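Long-range contacts in glutathione S-transferase (Vibrio parahaemolyticus, PDB 7MIQ), which probably catalyses the transfer of glutathione, through its thiol, to electrophilic compounds, as a Gtt2-class member of the glutathione S-transferase family: residues 147-152 with 187-192; 92-97 with 154-159; 96-101 with 161-166; 19-24 with 197-202. All blocks are in the same frame, centred on the assembly; numbering follows the deposited sequence.

How the contacts relate
Contacts 1, 2 and 3 tie together the helical domain, whereas contact 4 joins it to the thioredoxin-like domain. Contacts 2 and 3 form the core: both start from helix 88-114, share Trp97, lie about 7 Å apart between centres, and also touch the second subunit. Contact 2 is apolar packing against a loop; contact 3 adds one buried histidine-threonine bond. Contact 1, partly buried, combines a leucine knob with arginine bonds to backbone carbonyls, and reaches contact 2 through Arg148 and contact 3 through the Trp192-Asp164 bond. Contact 4, also partly buried, relies on a salt bridge and two bridging waters, and meets contact 3 where Ile165 packs on Phe202.

Contact 1 (147-152 with 187-192); sequences TRLSES and PNIARW. Unlike the reference sequence in segment 147-152: Thr147 (reference Gln).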
# COMPACT_ATOMS: atom_id res chain seq x y z
N THR A 147 0.93 21.66 0.21
CA THR A 147 -0.14 22.24 1.01
C THR A 147 -0.26 21.53 2.35
O THR A 147 -0.46 22.17 3.39
CB THR A 147 -1.46 22.20 0.25
OG1 THR A 147 -1.35 23.03 -0.92
CG2 THR A 147 -2.60 22.72 1.11
N ARG A 148 -0.13 20.20 2.35
CA ARG A 148 -0.13 19.45 3.60
C ARG A 148 0.99 19.92 4.52
O ARG A 148 0.76 20.15 5.72
CB ARG A 148 -0.00 17.95 3.31
CG ARG A 148 0.16 17.09 4.55
CD ARG A 148 -0.99 17.28 5.53
NE ARG A 148 -0.91 16.33 6.64
CZ ARG A 148 -1.72 16.34 7.68
NH1 ARG A 148 -2.69 17.24 7.81
NH2 ARG A 148 -1.57 15.42 8.63
N LEU A 149 2.19 20.09 3.99
CA LEU A 149 3.32 20.49 4.83
C LEU A 149 3.29 21.97 5.20
O LEU A 149 4.13 22.40 6.00
CB LEU A 149 4.64 20.13 4.15
CG LEU A 149 4.85 18.61 4.07
CD1 LEU A 149 6.02 18.24 3.17
CD2 LEU A 149 5.04 18.03 5.47
N SER A 150 2.35 22.75 4.67
CA SER A 150 2.13 24.09 5.19
C SER A 150 1.24 24.08 6.43
O SER A 150 1.21 25.08 7.16
CB SER A 150 1.51 24.99 4.12
OG SER A 150 0.16 24.67 3.90
N GLU A 151 0.52 22.99 6.68
CA GLU A 151 -0.36 22.88 7.83
C GLU A 151 0.08 21.84 8.86
O GLU A 151 -0.45 21.84 9.97
CB GLU A 151 -1.79 22.55 7.39
CG GLU A 151 -1.96 21.14 6.85
CD GLU A 151 -3.40 20.81 6.49
OE1 GLU A 151 -4.23 21.75 6.44
OE2 GLU A 151 -3.69 19.62 6.26
N SER A 152 1.03 20.98 8.52
CA SER A 152 1.51 19.94 9.41
C SER A 152 3.03 19.91 9.36
O SER A 152 3.62 20.09 8.30
CB SER A 152 0.93 18.56 9.02
OG SER A 152 1.32 17.54 9.92
N PRO A 187 8.05 25.45 -1.21
CA PRO A 187 8.87 25.78 -0.03
C PRO A 187 8.55 24.95 1.19
O PRO A 187 9.43 24.75 2.04
CB PRO A 187 8.56 27.27 0.21
CG PRO A 187 7.93 27.76 -1.05
CD PRO A 187 7.23 26.58 -1.66
N ASN A 188 7.31 24.47 1.32
CA ASN A 188 6.95 23.67 2.48
C ASN A 188 7.53 22.27 2.39
O ASN A 188 7.97 21.70 3.39
CB ASN A 188 5.43 23.64 2.63
CG ASN A 188 4.84 25.03 2.84
OD1 ASN A 188 4.13 25.56 1.99
ND2 ASN A 188 5.16 25.64 3.98
N ILE A 189 7.54 21.68 1.19
CA ILE A 189 8.31 20.45 0.99
C ILE A 189 9.78 20.70 1.30
O ILE A 189 10.44 19.89 1.95
CB ILE A 189 8.12 19.92 -0.44
CG1 ILE A 189 6.64 19.66 -0.73
CG2 ILE A 189 8.95 18.65 -0.65
CD1 ILE A 189 6.36 19.15 -2.14
N ALA A 190 10.30 21.84 0.84
CA ALA A 190 11.71 22.14 1.08
C ALA A 190 12.00 22.27 2.57
O ALA A 190 12.97 21.69 3.08
CB ALA A 190 12.10 23.42 0.33
N ARG A 191 11.16 23.03 3.29
CA ARG A 191 11.29 23.15 4.74
C ARG A 191 11.31 21.78 5.41
O ARG A 191 12.19 21.48 6.22
CB ARG A 191 10.13 23.99 5.29
CG ARG A 191 10.17 24.30 6.80
CD ARG A 191 9.60 23.17 7.68
NE ARG A 191 8.25 22.76 7.31
CZ ARG A 191 7.66 21.65 7.74
NH1 ARG A 191 8.28 20.81 8.56
NH2 ARG A 191 6.42 21.37 7.34
N TRP A 192 10.31 20.96 5.10
CA TRP A 192 10.22 19.63 5.69
C TRP A 192 11.42 18.77 5.30
O TRP A 192 12.00 18.08 6.14
CB TRP A 192 8.90 18.98 5.26
CG TRP A 192 8.85 17.47 5.35
CD1 TRP A 192 8.49 16.72 6.44
CD2 TRP A 192 9.15 16.54 4.30
NE1 TRP A 192 8.56 15.38 6.13
CE2 TRP A 192 8.97 15.25 4.83
CE3 TRP A 192 9.56 16.68 2.97
CZ2 TRP A 192 9.18 14.09 4.07
CZ3 TRP A 192 9.77 15.54 2.22
CH2 TRP A 192 9.58 14.26 2.77
O HOH W 1 6.58 24.66 6.13
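Leu149 pushes its branched end between the side chains of helix 187-196, with Trp192, Ile189, Arg191 and Asn188 around it as a knob in a hole. Both of its methyls bear on the indole. Leu149 CD1 lies near the rim of one face, packs at 3.6 Å against Trp192 CB and also meets Ile189 CG1, while CD2 makes an off-centre CH-pi contact, 4.2 Å from the centroid of the five-membered ring of Trp192. Trp192 holds its ring there with CG anti to its own backbone N (chi1 159°), and Asp164 takes the hydrogen of its NE1, so a broad apolar surface meets the leucine without burying a lone N-H. At the base of the knob, Asn188 CB rests 3.7 Å from Leu149 C. The two helices belong to the all-helical C-terminal domain of the glutathione S-transferase fold, and their local axes come within 8.0 Å at 58°. Arg191 meets the chain around residues 149-152. That side chain folds back at chi2 and chi3, laying one guanidinium face over Trp192 CB and turning its edge to the carbonyls. Arg191 NH2 gives Leu149 O a hydrogen bond of 2.8 Å, in the carbonyl plane and on a lone pair though distinctly bent (142° at the hydrogen), and a weak one to Ser152 O. Arginine suits this place because its planar group can serve several acceptors at once: NH1 bonds Glu153 O and Gln195 OE1, and Arg191 NE reaches a water at 2.8 Å that in turn donates weakly to Leu149 O.

Contact 2 (92-97 with 154-159); sequences AQVEMW and YIATDQ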
# COMPACT_ATOMS: atom_id res chain seq x y z
N ALA A 92 -4.26 5.57 12.10
CA ALA A 92 -5.08 5.64 10.90
C ALA A 92 -4.57 6.71 9.94
O ALA A 92 -4.58 6.51 8.72
CB ALA A 92 -6.54 5.91 11.28
N GLN A 93 -4.12 7.85 10.47
CA GLN A 93 -3.59 8.91 9.61
C GLN A 93 -2.27 8.48 8.97
O GLN A 93 -2.00 8.83 7.82
CB GLN A 93 -3.43 10.20 10.41
CG GLN A 93 -4.75 10.83 10.82
CD GLN A 93 -4.58 11.96 11.82
OE1 GLN A 93 -3.65 11.96 12.63
NE2 GLN A 93 -5.48 12.94 11.76
N VAL A 94 -1.45 7.73 9.71
CA VAL A 94 -0.24 7.18 9.12
C VAL A 94 -0.58 6.26 7.95
O VAL A 94 -0.02 6.38 6.86
CB VAL A 94 0.60 6.44 10.19
CG1 VAL A 94 1.61 5.51 9.53
CG2 VAL A 94 1.31 7.45 11.08
N GLU A 95 -1.53 5.34 8.17
CA GLU A 95 -1.96 4.44 7.10
C GLU A 95 -2.49 5.22 5.91
O GLU A 95 -2.13 4.93 4.76
CB GLU A 95 -3.03 3.48 7.62
CG GLU A 95 -3.38 2.35 6.65
CD GLU A 95 -2.30 1.29 6.59
OE1 GLU A 95 -1.85 0.84 7.66
OE2 GLU A 95 -1.90 0.91 5.47
N MET A 96 -3.33 6.23 6.17
CA MET A 96 -3.89 7.03 5.08
C MET A 96 -2.80 7.74 4.29
O MET A 96 -2.72 7.61 3.07
CB MET A 96 -4.88 8.05 5.65
CG MET A 96 -5.27 9.14 4.66
SD MET A 96 -6.45 10.33 5.34
CE MET A 96 -5.54 11.00 6.73
N TRP A 97 -1.95 8.51 4.98
CA TRP A 97 -0.95 9.30 4.27
C TRP A 97 0.16 8.43 3.68
O TRP A 97 0.74 8.79 2.65
CB TRP A 97 -0.36 10.37 5.18
CG TRP A 97 -1.23 11.58 5.25
CD1 TRP A 97 -2.09 11.93 6.26
CD2 TRP A 97 -1.36 12.60 4.25
NE1 TRP A 97 -2.73 13.11 5.95
CE2 TRP A 97 -2.30 13.54 4.72
CE3 TRP A 97 -0.76 12.81 3.00
CZ2 TRP A 97 -2.66 14.67 3.99
CZ3 TRP A 97 -1.12 13.93 2.28
CH2 TRP A 97 -2.06 14.85 2.77
N TYR A 154 4.99 17.34 9.90
CA TYR A 154 5.35 16.14 9.17
C TYR A 154 4.15 15.70 8.33
O TYR A 154 3.07 16.28 8.40
CB TYR A 154 5.81 15.04 10.14
CG TYR A 154 7.07 15.46 10.89
CD1 TYR A 154 8.32 15.34 10.30
CD2 TYR A 154 6.99 16.00 12.17
CE1 TYR A 154 9.47 15.73 10.97
CE2 TYR A 154 8.14 16.39 12.85
CZ TYR A 154 9.37 16.25 12.25
OH TYR A 154 10.52 16.63 12.91
N ILE A 155 4.36 14.68 7.49
CA ILE A 155 3.36 14.38 6.47
C ILE A 155 2.09 13.82 7.10
O ILE A 155 0.98 14.33 6.86
CB ILE A 155 3.93 13.41 5.41
CG1 ILE A 155 5.09 14.07 4.66
CG2 ILE A 155 2.84 13.01 4.43
CD1 ILE A 155 5.75 13.17 3.63
N ALA A 156 2.21 12.76 7.90
CA ALA A 156 1.03 12.05 8.37
C ALA A 156 0.41 12.72 9.60
O ALA A 156 -0.82 12.77 9.73
CB ALA A 156 1.38 10.60 8.70
N THR A 157 1.25 13.20 10.51
CA THR A 157 0.81 13.79 11.78
C THR A 157 1.75 14.96 12.09
O THR A 157 2.57 15.37 11.26
CB THR A 157 0.82 12.77 12.92
OG1 THR A 157 2.17 12.34 13.16
CG2 THR A 157 -0.04 11.54 12.58
N ASP A 158 1.65 15.48 13.32
CA ASP A 158 2.62 16.46 13.80
C ASP A 158 3.90 15.82 14.32
O ASP A 158 4.79 16.55 14.77
CB ASP A 158 1.98 17.33 14.89
CG ASP A 158 1.02 18.35 14.32
OD1 ASP A 158 1.40 19.04 13.34
OD2 ASP A 158 -0.11 18.46 14.83
N GLN A 159 4.02 14.50 14.27
CA GLN A 159 5.23 13.81 14.70
C GLN A 159 5.85 13.08 13.51
O GLN A 159 5.15 12.63 12.60
CB GLN A 159 4.94 12.81 15.83
CG GLN A 159 4.73 13.45 17.20
CD GLN A 159 3.40 14.17 17.31
OE1 GLN A 159 2.34 13.59 17.08
NE2 GLN A 159 3.45 15.45 17.67
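Trp97 lays one face of its indole over the backbone carbonyl of Ile155, whose O is 3.9 Å from Trp97 CG, and its CE3 touches Ile155 CG2 at the same distance. About a turn before Trp97, Val94 meets the loop residue Ala156, whose CB sits 3.8 Å from Val94 CA and also touches Val94 CG2 and Trp97 CB. The small methyl of alanine suits a place where the CA atoms of Val94 and Ala156 are 5.1 Å apart. Gln93 closes the row, its extended chain bringing OE1 to 3.6 Å from Thr157 CG2. This is packing of the long helix 88-114 of the helical domain against the loop that leads from helix 127-151 into helix 162-177. No hydrogen bond spans the two segments; bonds within the loop and to its neighbours help to set its shape. Thr157 OG1 accepts from Gln159 N at 3.1 Å, an ST turn, with chi1 65° placing the hydroxyl between backbone N and carbonyl carbon and leaving CG2 for Gln93. One shell out, Arg148 NE bonds Ile155 O, and Asp164 OD1 accepts a hydrogen bond from Ile155 N. Beyond the helix stands the second subunit, with Val48 of that chain packed on Trp97 and Arg71 of that chain in a salt bridge with Glu95.

Contact 3 (96-101 with 161-166); sequences MWHRVV and SVVDIT
His98 and Thr166 join two nearly parallel helices, 9° apart, in the heart of the helical domain. The second helix begins with the N-capping box characteristic of glutathione S-transferases: Ser161 OG accepts from Val163 N at 3.2 Å, and Asp164 OD2 accepts from Ser161 N at 2.9 Å, on its anti lone pair. With its first turn fixed this way, Val162, Val163 and Thr166 are presented to helix 88-114.

Packing is tight around His98. Val163 CG2 presses to 3.7 Å from both N and CB of His98, its CA lies over one face of the imidazole, and Val162 CG1 comes obliquely to His98 CE1 at 3.8 Å. The beta-branched valines suit a place where two backbones approach to 5.1 Å between His98 CA and Val163 CA, since they give bulk close to the main chain. The next facing pair, Val101 and Thr166, has its CA atoms 7.4 Å apart. Val101 there makes looser apolar contacts, with CG2 towards Val163 CG1 and CG1 towards Thr166 CG2. Every touching residue is buried, so this looser side is no solvent edge. On the flank turned to the dimer partner, Arg99 pairs with Glu102 of the second subunit.

A buried imidazole needs polar partners, and chi1 of -147°, well off a staggered value, swings the ring to one. Thr166 OG1 accepts a hydrogen bond from Arg14 NH2, and it is also hydrogen-bonded to His98 NE2 at 2.7 Å, at the edge of the imidazole and in its plane.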
# COMPACT_ATOMS: atom_id res chain seq x y z
N MET A 96 -3.33 6.23 6.17
CA MET A 96 -3.89 7.03 5.08
C MET A 96 -2.80 7.74 4.29
O MET A 96 -2.72 7.61 3.07
CB MET A 96 -4.88 8.05 5.65
CG MET A 96 -5.27 9.14 4.66
SD MET A 96 -6.45 10.33 5.34
CE MET A 96 -5.54 11.00 6.73
N TRP A 97 -1.95 8.51 4.98
CA TRP A 97 -0.95 9.30 4.27
C TRP A 97 0.16 8.43 3.68
O TRP A 97 0.74 8.79 2.65
CB TRP A 97 -0.36 10.37 5.18
CG TRP A 97 -1.23 11.58 5.25
CD1 TRP A 97 -2.09 11.93 6.26
CD2 TRP A 97 -1.36 12.60 4.25
NE1 TRP A 97 -2.73 13.11 5.95
CE2 TRP A 97 -2.30 13.54 4.72
CE3 TRP A 97 -0.76 12.81 3.00
CZ2 TRP A 97 -2.66 14.67 3.99
CZ3 TRP A 97 -1.12 13.93 2.28
CH2 TRP A 97 -2.06 14.85 2.77
N HIS A 98 0.47 7.29 4.31
CA HIS A 98 1.45 6.39 3.71
C HIS A 98 0.98 5.91 2.35
O HIS A 98 1.74 5.93 1.38
CB HIS A 98 1.73 5.19 4.63
CG HIS A 98 3.14 4.69 4.54
ND1 HIS A 98 3.60 3.64 5.30
CD2 HIS A 98 4.19 5.11 3.80
CE1 HIS A 98 4.88 3.42 5.03
NE2 HIS A 98 5.26 4.31 4.12
N ARG A 99 -0.29 5.52 2.25
CA ARG A 99 -0.82 5.02 0.98
C ARG A 99 -0.93 6.12 -0.06
O ARG A 99 -0.68 5.89 -1.25
CB ARG A 99 -2.17 4.35 1.23
CG ARG A 99 -2.02 3.04 1.99
CD ARG A 99 -3.33 2.40 2.40
NE ARG A 99 -3.08 1.03 2.84
CZ ARG A 99 -3.08 -0.02 2.03
NH1 ARG A 99 -3.42 0.09 0.75
NH2 ARG A 99 -2.71 -1.20 2.50
N VAL A 100 -1.31 7.33 0.37
CA VAL A 100 -1.37 8.46 -0.56
C VAL A 100 0.01 8.76 -1.13
O VAL A 100 0.19 8.88 -2.35
CB VAL A 100 -1.98 9.69 0.13
CG1 VAL A 100 -1.79 10.93 -0.72
CG2 VAL A 100 -3.46 9.47 0.41
N VAL A 101 1.02 8.86 -0.25
CA VAL A 101 2.38 9.15 -0.72
C VAL A 101 2.90 8.02 -1.60
O VAL A 101 3.57 8.26 -2.61
CB VAL A 101 3.31 9.42 0.48
CG1 VAL A 101 4.77 9.45 0.03
CG2 VAL A 101 2.94 10.73 1.17
N SER A 161 7.15 10.19 11.41
CA SER A 161 6.64 8.83 11.30
C SER A 161 7.25 8.16 10.08
O SER A 161 8.02 8.77 9.33
CB SER A 161 5.11 8.82 11.20
OG SER A 161 4.69 9.21 9.90
N VAL A 162 6.89 6.89 9.88
CA VAL A 162 7.39 6.13 8.74
C VAL A 162 7.01 6.80 7.42
O VAL A 162 7.71 6.64 6.41
CB VAL A 162 6.87 4.68 8.81
CG1 VAL A 162 5.35 4.65 8.64
CG2 VAL A 162 7.56 3.80 7.77
N VAL A 163 5.91 7.56 7.40
CA VAL A 163 5.52 8.23 6.16
C VAL A 163 6.57 9.25 5.74
O VAL A 163 6.78 9.48 4.54
CB VAL A 163 4.14 8.90 6.33
CG1 VAL A 163 3.68 9.52 5.01
CG2 VAL A 163 3.11 7.88 6.82
N ASP A 164 7.26 9.85 6.70
CA ASP A 164 8.29 10.83 6.36
C ASP A 164 9.54 10.16 5.79
O ASP A 164 10.25 10.77 4.98
CB ASP A 164 8.63 11.66 7.60
CG ASP A 164 7.42 12.42 8.12
OD1 ASP A 164 7.04 13.43 7.49
OD2 ASP A 164 6.84 11.99 9.14
N ILE A 165 9.82 8.92 6.19
CA ILE A 165 10.88 8.16 5.52
C ILE A 165 10.52 7.93 4.07
O ILE A 165 11.32 8.16 3.15
CB ILE A 165 11.13 6.83 6.25
CG1 ILE A 165 11.50 7.08 7.72
CG2 ILE A 165 12.23 6.03 5.55
CD1 ILE A 165 11.68 5.80 8.52
N THR A 166 9.28 7.48 3.83
CA THR A 166 8.82 7.21 2.47
C THR A 166 8.74 8.49 1.65
O THR A 166 9.09 8.50 0.47
CB THR A 166 7.46 6.51 2.54
OG1 THR A 166 7.61 5.25 3.20
CG2 THR A 166 6.90 6.29 1.14

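Contact 4 (19-24 with 197-202); sequences LKEIGG and SARDAF
The seam between the thioredoxin-like N-terminal domain and the helical C-terminal domain is held here by a salt bridge from helix 10-22 to the loop following helix 187-196. Arg199 grips Glu21 side-on with two nitrogens, one to each oxygen: Arg199 NE bonds Glu21 OE2 at 2.9 Å and NH2 bonds OE1 at 3.0 Å. Both hydrogen bonds are nearly straight. Both oxygens lie close to the guanidinium plane and are met on their syn sides, though the carboxylate is turned by 36° against it. Glu21 reaches this position by bending at chi2 (-71°), which curls the carboxylate round Ala201, whose CB lies 3.3 Å from Glu21 OE2 and also touches Glu21 CG. The small alanine lets the short 3-10 segment 200-202 lie close to the helix, and Ala201 CB also rests 3.7 Å from Lys20 CB. Phe202 turns a ring edge to the acid, its CE1 being 3.4 Å from Glu21 OE2. Water fills in the polar links: one joins OE2 to Ala201 N, another joins Lys20 NZ to Ala201 O. Just beyond, helix 10-22 finishes in a Schellman motif at Gly23, whose positive phi suits glycine. Phe160 packs on Glu21 and makes a cation-pi contact with Arg199. With two bonds from Arg199, a water hydrogen and an aromatic edge all directed at it, the Glu21 carboxylate is probably stabilised as the anion, giving this partly buried domain boundary a directional ionic link.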
# COMPACT_ATOMS: atom_id res chain seq x y z
N LEU A 19 15.53 1.22 10.57
CA LEU A 19 16.29 0.51 11.59
C LEU A 19 17.17 1.47 12.39
O LEU A 19 17.28 1.35 13.61
CB LEU A 19 17.13 -0.58 10.92
CG LEU A 19 17.62 -1.73 11.79
CD1 LEU A 19 16.47 -2.36 12.55
CD2 LEU A 19 18.31 -2.76 10.91
N LYS A 20 17.78 2.45 11.71
CA LYS A 20 18.58 3.44 12.43
C LYS A 20 17.72 4.29 13.35
O LYS A 20 18.14 4.60 14.48
CB LYS A 20 19.35 4.32 11.45
CG LYS A 20 20.65 3.72 10.94
CD LYS A 20 21.34 4.67 9.97
CE LYS A 20 22.66 4.10 9.48
NZ LYS A 20 23.28 4.96 8.43
N GLU A 21 16.53 4.68 12.90
CA GLU A 21 15.65 5.51 13.73
C GLU A 21 15.32 4.82 15.04
O GLU A 21 15.38 5.43 16.12
CB GLU A 21 14.37 5.86 12.97
CG GLU A 21 14.51 6.98 11.93
CD GLU A 21 14.70 8.36 12.56
OE1 GLU A 21 14.44 8.52 13.77
OE2 GLU A 21 15.12 9.28 11.83
N ILE A 22 14.97 3.53 14.99
CA ILE A 22 14.54 2.83 16.19
C ILE A 22 15.70 2.25 16.99
O ILE A 22 15.47 1.66 18.05
CB ILE A 22 13.53 1.71 15.85
CG1 ILE A 22 14.19 0.61 15.01
CG2 ILE A 22 12.32 2.30 15.12
CD1 ILE A 22 13.24 -0.52 14.66
N GLY A 23 16.93 2.39 16.51
CA GLY A 23 18.08 1.93 17.26
C GLY A 23 18.30 0.44 17.22
O GLY A 23 18.90 -0.11 18.15
N GLY A 24 17.83 -0.23 16.17
CA GLY A 24 18.01 -1.66 16.03
C GLY A 24 19.22 -1.99 15.18
O GLY A 24 19.71 -1.18 14.41
N SER A 197 16.02 15.58 6.32
CA SER A 197 17.34 15.18 5.84
C SER A 197 18.46 15.50 6.82
O SER A 197 19.59 15.03 6.62
CB SER A 197 17.64 15.84 4.49
OG SER A 197 17.90 17.22 4.65
N ALA A 198 18.18 16.29 7.86
CA ALA A 198 19.16 16.59 8.90
C ALA A 198 19.17 15.56 10.03
O ALA A 198 20.07 15.61 10.87
CB ALA A 198 18.89 17.98 9.49
N ARG A 199 18.21 14.64 10.07
CA ARG A 199 18.15 13.66 11.14
C ARG A 199 19.32 12.68 11.04
O ARG A 199 19.77 12.34 9.94
CB ARG A 199 16.82 12.89 11.10
CG ARG A 199 15.58 13.75 11.28
CD ARG A 199 14.30 12.94 11.11
NE ARG A 199 14.11 11.96 12.18
CZ ARG A 199 13.43 12.20 13.30
NH1 ARG A 199 12.86 13.38 13.52
NH2 ARG A 199 13.33 11.25 14.22
N ASP A 200 19.80 12.23 12.20
CA ASP A 200 20.96 11.35 12.24
C ASP A 200 20.74 10.08 11.41
O ASP A 200 21.66 9.60 10.74
CB ASP A 200 21.30 10.98 13.68
CG ASP A 200 21.83 12.17 14.48
OD1 ASP A 200 22.36 13.12 13.86
OD2 ASP A 200 21.71 12.15 15.72
N ALA A 201 19.53 9.53 11.45
CA ALA A 201 19.28 8.27 10.75
C ALA A 201 19.33 8.41 9.24
O ALA A 201 19.49 7.41 8.54
CB ALA A 201 17.91 7.71 11.16
N PHE A 202 19.21 9.63 8.72
CA PHE A 202 19.25 9.86 7.28
C PHE A 202 20.64 10.17 6.77
O PHE A 202 20.84 10.22 5.55
CB PHE A 202 18.28 10.99 6.90
CG PHE A 202 16.83 10.63 7.09
CD1 PHE A 202 16.29 10.47 8.36
CD2 PHE A 202 16.01 10.46 5.99
CE1 PHE A 202 14.95 10.14 8.52
CE2 PHE A 202 14.67 10.13 6.15
CZ PHE A 202 14.14 9.97 7.42
O HOH W 2 21.24 6.11 6.65
O HOH W 3 17.32 10.21 13.39